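Local structure of glycosyl hydrolase (Streptomyces cattleya, 7LR8) at residues Thr242-Lys254 with Phe284-Val298. The protein probably hydrolyses the disaccharide mannose-beta-1,4-N-acetylglucosamine during N-glycan degradation, as a family 5 glycoside hydrolase. The protein carries 1 engineered substitution. Numbering follows the deposited sequence.
Sequences TAQHAAYLVELAK and FATATIDAVLDCPEV
Lys254 reaches across to Pro296, its NZ giving a hydrogen bond of 2.6 Å to Pro296 O from above the carbonyl plane, 35° out of it. The chain is fully extended beyond CG, which carries the ammonium to the turn after helix 284-293; within its own segment NZ also forms a salt bridge with Glu251, meeting OE2 at 2.8 Å on the syn side of the carboxylate. Glu251 bends at chi2 (-56°) and lays OE2 beside Cys295 CB, while its OE1 is held by Thr397. A methionine in place of Lys254 would probably leave Pro296 O without this donor and Glu251 OE2 without its counter-charge.

Further back, three waters stitch the helices together. One donates to Thr242 O and Thr288 OG1; another joins Ala243 O and Thr288 O and accepts from Ala247 N, where helix 242-253 is kinked and lacks its bond to the preceding turn; the third links Gln244 OE1 to Ala291 O. Small residues permit an axis approach of 7.6 Å: Ala246 CB meets Val292 CG2 at 3.5 Å, and Ala247 CB lies 3.7 Å from Cys295 SG. Val250 CG1 packs on Cys295 CB and on Val298 CG2, at the start of the next strand. Crossing at -29°, these are neighbouring outer helices following strands 221-225 and 264-269, the packing expected of the (beta/alpha)8 barrel of family 5 glycoside hydrolases.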
loop_
_atom_site.group_PDB
_atom_site.type_symbol
_atom_site.label_atom_id
_atom_site.label_comp_id
_atom_site.label_asym_id
_atom_site.label_seq_id
_atom_site.Cartn_x
_atom_site.Cartn_y
_atom_site.Cartn_z
ATOM N N THR B 242 -15.540 -32.017 -8.391
ATOM C CA THR B 242 -14.730 -30.937 -8.939
ATOM C C THR B 242 -15.411 -30.306 -10.150
ATOM O O THR B 242 -15.404 -29.078 -10.297
ATOM C CB THR B 242 -13.338 -31.463 -9.284
ATOM O OG1 THR B 242 -12.648 -31.777 -8.065
ATOM C CG2 THR B 242 -12.534 -30.428 -10.047
ATOM N N ALA B 243 -16.052 -31.121 -10.993
ATOM C CA ALA B 243 -16.713 -30.598 -12.192
ATOM C C ALA B 243 -18.002 -29.858 -11.862
ATOM O O ALA B 243 -18.425 -28.980 -12.623
ATOM C CB ALA B 243 -17.016 -31.731 -13.170
ATOM N N GLN B 244 -18.659 -30.221 -10.768
ATOM C CA GLN B 244 -19.959 -29.670 -10.432
ATOM C C GLN B 244 -19.873 -28.591 -9.361
ATOM O O GLN B 244 -20.910 -28.096 -8.908
ATOM C CB GLN B 244 -20.888 -30.802 -9.972
ATOM C CG GLN B 244 -21.268 -31.813 -11.075
ATOM C CD GLN B 244 -22.405 -31.307 -11.943
ATOM O OE1 GLN B 244 -23.132 -30.388 -11.559
ATOM N NE2 GLN B 244 -22.575 -31.915 -13.106
ATOM N N HIS B 245 -18.665 -28.215 -8.941
ATOM C CA HIS B 245 -18.559 -27.310 -7.805
ATOM C C HIS B 245 -19.230 -25.972 -8.093
ATOM O O HIS B 245 -19.903 -25.407 -7.222
ATOM C CB HIS B 245 -17.091 -27.118 -7.416
ATOM C CG HIS B 245 -16.912 -26.249 -6.209
ATOM N ND1 HIS B 245 -16.849 -24.870 -6.281
ATOM C CD2 HIS B 245 -16.846 -26.562 -4.893
ATOM C CE1 HIS B 245 -16.723 -24.376 -5.062
ATOM N NE2 HIS B 245 -16.732 -25.379 -4.202
ATOM N N ALA B 246 -19.076 -25.450 -9.307
ATOM C CA ALA B 246 -19.668 -24.148 -9.601
ATOM C C ALA B 246 -21.193 -24.225 -9.658
ATOM O O ALA B 246 -21.881 -23.324 -9.162
ATOM C CB ALA B 246 -19.095 -23.592 -10.904
ATOM N N ALA B 247 -21.743 -25.288 -10.264
ATOM C CA ALA B 247 -23.191 -25.489 -10.245
ATOM C C ALA B 247 -23.700 -25.663 -8.818
ATOM O O ALA B 247 -24.799 -25.216 -8.478
ATOM C CB ALA B 247 -23.567 -26.707 -11.101
ATOM N N TYR B 248 -22.914 -26.322 -7.967
ATOM C CA TYR B 248 -23.289 -26.442 -6.560
ATOM C C TYR B 248 -23.439 -25.077 -5.897
ATOM O O TYR B 248 -24.411 -24.829 -5.175
ATOM C CB TYR B 248 -22.241 -27.249 -5.818
ATOM C CG TYR B 248 -22.403 -27.251 -4.315
ATOM C CD1 TYR B 248 -23.581 -27.690 -3.727
ATOM C CD2 TYR B 248 -21.359 -26.874 -3.488
ATOM C CE1 TYR B 248 -23.727 -27.720 -2.346
ATOM C CE2 TYR B 248 -21.490 -26.912 -2.111
ATOM C CZ TYR B 248 -22.671 -27.334 -1.548
ATOM O OH TYR B 248 -22.797 -27.374 -0.175
ATOM N N LEU B 249 -22.450 -24.201 -6.070
ATOM C CA LEU B 249 -22.545 -22.894 -5.423
ATOM C C LEU B 249 -23.759 -22.132 -5.937
ATOM O O LEU B 249 -24.433 -21.430 -5.171
ATOM C CB LEU B 249 -21.265 -22.088 -5.646
ATOM C CG LEU B 249 -20.043 -22.423 -4.795
ATOM C CD1 LEU B 249 -18.943 -21.417 -5.103
ATOM C CD2 LEU B 249 -20.384 -22.429 -3.305
ATOM N N VAL B 250 -24.058 -22.271 -7.232
ATOM C CA VAL B 250 -25.224 -21.610 -7.813
ATOM C C VAL B 250 -26.495 -22.074 -7.115
ATOM O O VAL B 250 -27.309 -21.259 -6.666
ATOM C CB VAL B 250 -25.283 -21.870 -9.332
ATOM C CG1 VAL B 250 -26.668 -21.519 -9.910
ATOM C CG2 VAL B 250 -24.179 -21.104 -10.054
ATOM N N GLU B 251 -26.682 -23.392 -7.011
ATOM C CA GLU B 251 -27.918 -23.905 -6.430
ATOM C C GLU B 251 -27.943 -23.724 -4.916
ATOM O O GLU B 251 -29.020 -23.560 -4.334
ATOM C CB GLU B 251 -28.112 -25.376 -6.807
ATOM C CG GLU B 251 -28.361 -25.576 -8.290
ATOM C CD GLU B 251 -29.545 -24.774 -8.781
ATOM O OE1 GLU B 251 -30.613 -24.848 -8.134
ATOM O OE2 GLU B 251 -29.408 -24.075 -9.814
ATOM N N LEU B 252 -26.775 -23.759 -4.268
ATOM C CA LEU B 252 -26.722 -23.525 -2.831
ATOM C C LEU B 252 -27.145 -22.103 -2.500
ATOM O O LEU B 252 -27.918 -21.878 -1.559
ATOM C CB LEU B 252 -25.308 -23.788 -2.309
ATOM C CG LEU B 252 -25.046 -23.537 -0.821
ATOM C CD1 LEU B 252 -25.888 -24.481 0.017
ATOM C CD2 LEU B 252 -23.569 -23.712 -0.499
ATOM N N ALA B 253 -26.647 -21.134 -3.271
ATOM C CA ALA B 253 -26.912 -19.728 -2.984
ATOM C C ALA B 253 -28.403 -19.417 -3.049
ATOM O O ALA B 253 -28.885 -18.514 -2.352
ATOM C CB ALA B 253 -26.132 -18.847 -3.961
ATOM N N LYS B 254 -29.149 -20.173 -3.852
ATOM C CA LYS B 254 -30.582 -19.969 -3.982
ATOM C C LYS B 254 -31.341 -20.231 -2.685
ATOM O O LYS B 254 -32.434 -19.681 -2.509
ATOM C CB LYS B 254 -31.132 -20.865 -5.094
ATOM C CG LYS B 254 -30.648 -20.464 -6.486
ATOM C CD LYS B 254 -31.152 -21.403 -7.563
ATOM C CE LYS B 254 -30.687 -20.923 -8.933
ATOM N NZ LYS B 254 -31.096 -21.853 -10.003
ATOM N N PHE B 284 -12.021 -29.576 -18.265
ATOM C CA PHE B 284 -12.635 -29.126 -17.024
ATOM C C PHE B 284 -13.549 -27.937 -17.272
ATOM O O PHE B 284 -14.631 -27.844 -16.679
ATOM C CB PHE B 284 -11.549 -28.772 -16.004
ATOM C CG PHE B 284 -12.048 -27.974 -14.835
ATOM C CD1 PHE B 284 -12.617 -28.603 -13.737
ATOM C CD2 PHE B 284 -11.956 -26.591 -14.834
ATOM C CE1 PHE B 284 -13.086 -27.850 -12.657
ATOM C CE2 PHE B 284 -12.421 -25.847 -13.763
ATOM C CZ PHE B 284 -12.984 -26.485 -12.675
ATOM N N ALA B 285 -13.118 -27.010 -18.131
ATOM C CA ALA B 285 -13.927 -25.828 -18.415
ATOM C C ALA B 285 -15.239 -26.224 -19.075
ATOM O O ALA B 285 -16.309 -25.736 -18.692
ATOM C CB ALA B 285 -13.143 -24.856 -19.300
ATOM N N THR B 286 -15.173 -27.129 -20.062
ATOM C CA THR B 286 -16.374 -27.623 -20.734
ATOM C C THR B 286 -17.320 -28.284 -19.740
ATOM O O THR B 286 -18.515 -27.968 -19.696
ATOM C CB THR B 286 -15.983 -28.609 -21.843
ATOM O OG1 THR B 286 -15.212 -27.925 -22.837
ATOM C CG2 THR B 286 -17.226 -29.242 -22.512
ATOM N N ALA B 287 -16.788 -29.176 -18.898
ATOM C CA ALA B 287 -17.631 -29.876 -17.936
ATOM C C ALA B 287 -18.266 -28.903 -16.962
ATOM O O ALA B 287 -19.458 -29.016 -16.644
ATOM C CB ALA B 287 -16.814 -30.921 -17.177
ATOM N N THR B 288 -17.476 -27.932 -16.488
ATOM C CA THR B 288 -17.946 -26.974 -15.499
ATOM C C THR B 288 -19.061 -26.105 -16.060
ATOM O O THR B 288 -20.099 -25.906 -15.415
ATOM C CB THR B 288 -16.778 -26.100 -15.041
ATOM O OG1 THR B 288 -15.865 -26.891 -14.274
ATOM C CG2 THR B 288 -17.273 -24.935 -14.191
ATOM N N ILE B 289 -18.850 -25.567 -17.261
ATOM C CA ILE B 289 -19.851 -24.709 -17.882
ATOM C C ILE B 289 -21.112 -25.503 -18.221
ATOM O O ILE B 289 -22.228 -25.034 -17.968
ATOM C CB ILE B 289 -19.257 -24.013 -19.120
ATOM C CG1 ILE B 289 -18.133 -23.066 -18.698
ATOM C CG2 ILE B 289 -20.355 -23.275 -19.901
ATOM C CD1 ILE B 289 -17.458 -22.363 -19.855
ATOM N N ASP B 290 -20.970 -26.716 -18.783
ATOM C CA ASP B 290 -22.154 -27.538 -19.024
ATOM C C ASP B 290 -22.939 -27.751 -17.733
ATOM O O ASP B 290 -24.173 -27.682 -17.728
ATOM C CB ASP B 290 -21.780 -28.897 -19.619
ATOM C CG ASP B 290 -21.356 -28.818 -21.074
ATOM O OD1 ASP B 290 -21.737 -27.859 -21.773
ATOM O OD2 ASP B 290 -20.644 -29.740 -21.526
ATOM N N ALA B 291 -22.238 -28.011 -16.627
ATOM C CA ALA B 291 -22.935 -28.227 -15.365
ATOM C C ALA B 291 -23.640 -26.955 -14.897
ATOM O O ALA B 291 -24.780 -27.009 -14.423
ATOM C CB ALA B 291 -21.949 -28.717 -14.300
ATOM N N VAL B 292 -22.996 -25.801 -15.054
ATOM C CA VAL B 292 -23.608 -24.555 -14.601
ATOM C C VAL B 292 -24.791 -24.186 -15.486
ATOM O O VAL B 292 -25.846 -23.762 -14.996
ATOM C CB VAL B 292 -22.562 -23.433 -14.557
ATOM C CG1 VAL B 292 -23.251 -22.093 -14.304
ATOM C CG2 VAL B 292 -21.557 -23.709 -13.458
ATOM N N LEU B 293 -24.649 -24.356 -16.800
ATOM C CA LEU B 293 -25.741 -23.994 -17.695
ATOM C C LEU B 293 -26.929 -24.950 -17.599
ATOM O O LEU B 293 -27.974 -24.669 -18.197
ATOM C CB LEU B 293 -25.230 -23.921 -19.142
ATOM C CG LEU B 293 -24.240 -22.791 -19.466
ATOM C CD1 LEU B 293 -23.905 -22.797 -20.953
ATOM C CD2 LEU B 293 -24.773 -21.435 -19.049
ATOM N N ASP B 294 -26.801 -26.058 -16.869
ATOM C CA ASP B 294 -27.941 -26.892 -16.502
ATOM C C ASP B 294 -28.666 -26.372 -15.252
ATOM O O ASP B 294 -29.556 -27.052 -14.731
ATOM C CB ASP B 294 -27.478 -28.338 -16.289
ATOM C CG ASP B 294 -28.619 -29.334 -16.298
ATOM O OD1 ASP B 294 -29.509 -29.233 -17.178
ATOM O OD2 ASP B 294 -28.612 -30.232 -15.422
ATOM N N CYS B 295 -28.289 -25.200 -14.761
ATOM C CA CYS B 295 -28.925 -24.542 -13.629
ATOM C C CYS B 295 -29.734 -23.362 -14.128
ATOM O O CYS B 295 -29.198 -22.554 -14.897
ATOM C CB CYS B 295 -27.880 -24.043 -12.632
ATOM S SG CYS B 295 -26.919 -25.336 -11.855
ATOM N N PRO B 296 -31.004 -23.229 -13.747
ATOM C CA PRO B 296 -31.788 -22.080 -14.203
ATOM C C PRO B 296 -31.402 -20.818 -13.450
ATOM O O PRO B 296 -30.780 -20.858 -12.384
ATOM C CB PRO B 296 -33.237 -22.481 -13.893
ATOM C CG PRO B 296 -33.189 -23.893 -13.389
ATOM C CD PRO B 296 -31.796 -24.130 -12.902
ATOM N N GLU B 297 -31.807 -19.678 -14.017
ATOM C CA GLU B 297 -31.624 -18.363 -13.386
ATOM C C GLU B 297 -30.154 -18.054 -13.120
ATOM O O GLU B 297 -29.818 -17.376 -12.149
ATOM C CB GLU B 297 -32.428 -18.244 -12.085
ATOM C CG GLU B 297 -33.913 -17.951 -12.296
ATOM C CD GLU B 297 -34.738 -19.191 -12.600
ATOM O OE1 GLU B 297 -34.476 -20.252 -12.001
ATOM O OE2 GLU B 297 -35.664 -19.098 -13.434
ATOM N N VAL B 298 -29.265 -18.544 -13.974
ATOM C CA VAL B 298 -27.864 -18.137 -13.918
ATOM C C VAL B 298 -27.760 -16.816 -14.665
ATOM O O VAL B 298 -28.076 -16.747 -15.862
ATOM C CB VAL B 298 -26.948 -19.197 -14.549
ATOM C CG1 VAL B 298 -25.544 -18.629 -14.715
ATOM C CG2 VAL B 298 -26.936 -20.489 -13.723
HETATM O O HOH W 1 -16.229 -26.665 -11.379
HETATM O O HOH W 2 -19.972 -26.752 -12.314
HETATM O O HOH W 3 -25.422 -29.285 -12.964
#